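Side-chain contacts in sugar-binding transport ATP-binding protein (Pyrococcus horikoshii, PDB 1V43), which probably binds and hydrolyses ATP as the nucleotide-binding subunit of an ABC transporter that takes up sugars: residues 183-186 and 187-191; 174-177 and 178-182. One frame throughout, in Å; residues are numbered along the deposited sequence.

Contact 1 of 2, residues 183-186 and 187-191; sequences EIKK and LQQKL
The C-terminal turns of helix 174-191, the helix of a beta-alpha-beta unit between strands 162-166 and 194-199 in the ABC ATPase domain, bring Lys185 against Gln189 one turn further on. The two side chains cross obliquely: Lys185 CE lies 3.5 Å from Gln189 NE2 and 3.7 Å from Gln189 CG, a contact made by the lysine's methylene chain and not by its ammonium group. The lysine gets there with CG anti to the backbone N (chi1 -175°) and a bend at chi2 (40°), while a second bend, at chi4, turns NZ to its hydrogen bond with Met208 O. Gln189 starts the other way, with CG beside its own backbone N (chi1 -67°), which sets that methylene 3.3 Å from Lys185 O. The same carbonyl accepts the Gln189 N-H at 3.0 Å, so it is met by both the backbone and the side-chain root of one residue.

The i to i+4 pattern is borne out by two further bonds, Leu187 N to Glu183 O at 3.1 Å and Gln188 N to Ile184 O at 2.9 Å. Of the flanking side chains, Ile184 packs on Phe39 of strand 39-43, whereas Leu187 faces Leu128 and Val152 of helices 115-128 and 147-156. Lys186, extended beyond CG, carries NZ to a salt bridge with Asp315 OD2 of the second subunit. The bond from Lys190 N to Lys186 O, 3.0 Å long, is weak, and Lys190 CB lies 3.6 Å from that same Lys186 O.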
# COMPACT_ATOMS: atom_id res chain seq x y z
N GLU A 183 -9.68 -5.34 -14.61
CA GLU A 183 -9.74 -5.76 -16.01
C GLU A 183 -9.56 -7.29 -16.13
O GLU A 183 -10.38 -7.97 -16.70
CB GLU A 183 -8.63 -5.04 -16.79
CG GLU A 183 -8.55 -5.39 -18.26
CD GLU A 183 -9.82 -5.05 -19.01
OE1 GLU A 183 -10.59 -4.20 -18.51
OE2 GLU A 183 -10.03 -5.62 -20.11
N ILE A 184 -8.49 -7.82 -15.54
CA ILE A 184 -8.24 -9.25 -15.60
C ILE A 184 -9.37 -10.09 -14.96
O ILE A 184 -9.85 -11.05 -15.58
CB ILE A 184 -6.86 -9.57 -14.97
CG1 ILE A 184 -5.77 -9.13 -15.95
CG2 ILE A 184 -6.74 -11.08 -14.64
CD1 ILE A 184 -4.37 -9.04 -15.35
N LYS A 185 -9.83 -9.70 -13.77
CA LYS A 185 -10.89 -10.41 -13.08
C LYS A 185 -12.19 -10.45 -13.88
O LYS A 185 -12.80 -11.51 -14.05
CB LYS A 185 -11.13 -9.80 -11.69
CG LYS A 185 -12.16 -10.55 -10.82
CD LYS A 185 -12.01 -12.07 -10.97
CE LYS A 185 -13.05 -12.85 -10.19
NZ LYS A 185 -12.66 -13.05 -8.77
N LYS A 186 -12.63 -9.30 -14.40
CA LYS A 186 -13.85 -9.27 -15.19
C LYS A 186 -13.74 -10.13 -16.45
O LYS A 186 -14.69 -10.80 -16.83
CB LYS A 186 -14.20 -7.85 -15.61
CG LYS A 186 -14.63 -6.93 -14.50
CD LYS A 186 -14.86 -5.58 -15.16
CE LYS A 186 -15.24 -4.49 -14.21
NZ LYS A 186 -15.28 -3.22 -14.99
N LEU A 187 -12.58 -10.08 -17.09
CA LEU A 187 -12.33 -10.88 -18.28
C LEU A 187 -12.47 -12.38 -17.95
O LEU A 187 -13.12 -13.13 -18.68
CB LEU A 187 -10.93 -10.62 -18.81
CG LEU A 187 -10.48 -11.53 -19.96
CD1 LEU A 187 -11.32 -11.21 -21.18
CD2 LEU A 187 -8.99 -11.34 -20.26
N GLN A 188 -11.85 -12.80 -16.85
CA GLN A 188 -11.90 -14.20 -16.44
C GLN A 188 -13.33 -14.63 -16.12
O GLN A 188 -13.70 -15.76 -16.42
CB GLN A 188 -10.98 -14.45 -15.24
CG GLN A 188 -10.86 -15.93 -14.83
CD GLN A 188 -12.06 -16.42 -14.02
OE1 GLN A 188 -12.35 -17.61 -13.97
NE2 GLN A 188 -12.76 -15.49 -13.38
N GLN A 189 -14.14 -13.74 -15.54
CA GLN A 189 -15.53 -14.07 -15.21
C GLN A 189 -16.37 -14.16 -16.47
O GLN A 189 -17.41 -14.81 -16.51
CB GLN A 189 -16.16 -13.01 -14.28
CG GLN A 189 -15.55 -12.99 -12.91
CD GLN A 189 -16.11 -11.87 -12.04
OE1 GLN A 189 -16.22 -10.72 -12.49
NE2 GLN A 189 -16.45 -12.19 -10.80
N LYS A 190 -15.93 -13.46 -17.51
CA LYS A 190 -16.66 -13.53 -18.76
C LYS A 190 -16.27 -14.85 -19.44
O LYS A 190 -17.12 -15.57 -19.98
CB LYS A 190 -16.29 -12.33 -19.65
CG LYS A 190 -17.17 -12.16 -20.87
CD LYS A 190 -16.87 -10.85 -21.60
CE LYS A 190 -17.71 -10.74 -22.87
NZ LYS A 190 -17.37 -9.52 -23.68
N LEU A 191 -14.99 -15.19 -19.40
CA LEU A 191 -14.51 -16.41 -20.06
C LEU A 191 -14.75 -17.68 -19.27
O LEU A 191 -14.97 -18.75 -19.84
CB LEU A 191 -13.02 -16.28 -20.36
CG LEU A 191 -12.65 -15.24 -21.43
CD1 LEU A 191 -11.14 -15.20 -21.62
CD2 LEU A 191 -13.36 -15.58 -22.75

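Contact 2 of 2, residues 174-177 and 178-182; sequences AKLR and VAMRA
Different first torsions, CG anti to the backbone N in Arg177 (chi1 -167°) but anti to the carbonyl carbon in Arg181 (chi1 -72°), bring two arginines one turn apart together at the start of helix 174-191, in the beta-alpha-beta unit of the ABC ATPase domain. Both chains run extended from CG to NE and cross, with their guanidinium planes 61° apart. Arg177 NE lies at the edge of the Arg181 guanidinium, near its plane, 3.4 Å from Arg181 NH2. Both atoms are donors and do not bond to each other; Glu204 OE1, in salt bridges with NE of both arginines, probably offsets the like charges. An alanine in place of Arg181 would leave Glu204 OE1 with the Arg177 salt bridge but not the second, and is likely to open a gap beside Arg177 CG and CD where the Arg181 guanidinium now lies.

Nearer the backbone, Arg181 CG sits 3.5 Å from Arg177 O, the carbonyl that accepts the Arg181 N-H at 2.9 Å in the regular helical pattern. On a different face, Leu176 and Met180 make a looser apolar contact, CD1 to CG at 4.3 Å, and both also touch Gln146. The bends of Met180 at chi2 and chi3 move only SD and CE, which lead away from the preceding turn; its CG, set beside its own backbone N, lies 3.5 Å from Leu176 O.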
# COMPACT_ATOMS: atom_id res chain seq x y z
N ALA A 174 0.58 2.05 -8.84
CA ALA A 174 -0.57 1.70 -8.02
C ALA A 174 -1.92 1.88 -8.70
O ALA A 174 -2.76 0.98 -8.67
CB ALA A 174 -0.53 2.48 -6.72
N LYS A 175 -2.13 3.04 -9.32
CA LYS A 175 -3.40 3.33 -9.99
C LYS A 175 -3.67 2.40 -11.19
O LYS A 175 -4.80 1.92 -11.38
CB LYS A 175 -3.42 4.80 -10.42
CG LYS A 175 -4.69 5.28 -11.11
CD LYS A 175 -4.51 6.75 -11.53
CE LYS A 175 -5.65 7.25 -12.41
NZ LYS A 175 -5.51 8.70 -12.72
N LEU A 176 -2.65 2.15 -11.99
CA LEU A 176 -2.82 1.27 -13.14
C LEU A 176 -2.96 -0.17 -12.68
O LEU A 176 -3.65 -0.96 -13.30
CB LEU A 176 -1.63 1.40 -14.09
CG LEU A 176 -1.61 0.43 -15.28
CD1 LEU A 176 -2.82 0.65 -16.18
CD2 LEU A 176 -0.31 0.64 -16.06
N ARG A 177 -2.30 -0.52 -11.58
CA ARG A 177 -2.39 -1.88 -11.08
C ARG A 177 -3.84 -2.22 -10.73
O ARG A 177 -4.34 -3.27 -11.15
CB ARG A 177 -1.46 -2.07 -9.88
CG ARG A 177 -1.26 -3.52 -9.49
CD ARG A 177 0.00 -3.75 -8.66
NE ARG A 177 0.11 -5.15 -8.27
CZ ARG A 177 1.16 -5.69 -7.65
NH1 ARG A 177 2.20 -4.94 -7.35
NH2 ARG A 177 1.15 -6.97 -7.32
N VAL A 178 -4.53 -1.34 -10.01
CA VAL A 178 -5.91 -1.59 -9.63
C VAL A 178 -6.78 -1.75 -10.87
O VAL A 178 -7.63 -2.64 -10.92
CB VAL A 178 -6.48 -0.47 -8.71
CG1 VAL A 178 -7.99 -0.56 -8.64
CG2 VAL A 178 -5.92 -0.63 -7.29
N ALA A 179 -6.57 -0.88 -11.86
CA ALA A 179 -7.32 -0.96 -13.10
C ALA A 179 -7.10 -2.32 -13.79
O ALA A 179 -8.03 -2.90 -14.34
CB ALA A 179 -6.91 0.19 -14.04
N MET A 180 -5.86 -2.81 -13.76
CA MET A 180 -5.55 -4.11 -14.36
C MET A 180 -6.19 -5.28 -13.58
O MET A 180 -6.72 -6.22 -14.19
CB MET A 180 -4.03 -4.32 -14.44
CG MET A 180 -3.33 -3.60 -15.60
SD MET A 180 -4.19 -3.73 -17.21
CE MET A 180 -4.19 -5.48 -17.46
N ARG A 181 -6.16 -5.24 -12.25
CA ARG A 181 -6.78 -6.29 -11.44
C ARG A 181 -8.23 -6.44 -11.87
O ARG A 181 -8.67 -7.54 -12.19
CB ARG A 181 -6.74 -5.93 -9.95
CG ARG A 181 -5.37 -6.02 -9.33
CD ARG A 181 -5.34 -5.44 -7.95
NE ARG A 181 -3.98 -5.33 -7.45
CZ ARG A 181 -3.62 -4.52 -6.46
NH1 ARG A 181 -4.54 -3.76 -5.87
NH2 ARG A 181 -2.36 -4.46 -6.08
N ALA A 182 -8.95 -5.33 -11.88
CA ALA A 182 -10.35 -5.33 -12.28
C ALA A 182 -10.51 -5.84 -13.71
O ALA A 182 -11.39 -6.65 -13.99
CB ALA A 182 -10.94 -3.93 -12.16

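Overall arrangement
Contacts 2 and 1 follow in series along helix 174-191, their centres 14 Å apart, and the helical backbone is continuous across the joint, with Glu183 N 3.0 Å from Ala179 O. They differ in their relation to the nucleotide: the Arg177 side chain in contact 2 is about 10 Å from that of Lys50, an ATP-binding residue, although no ATP is bound to this chain, whereas contact 1 lies away from the annotated sites. Helix 202-208 receives donors from both: Glu204 from the arginines of contact 2, and Met208 O from Lys185 NZ of contact 1. Each also reaches the second subunit, where Phe316 packs on Ala182, Lys185 and Lys186.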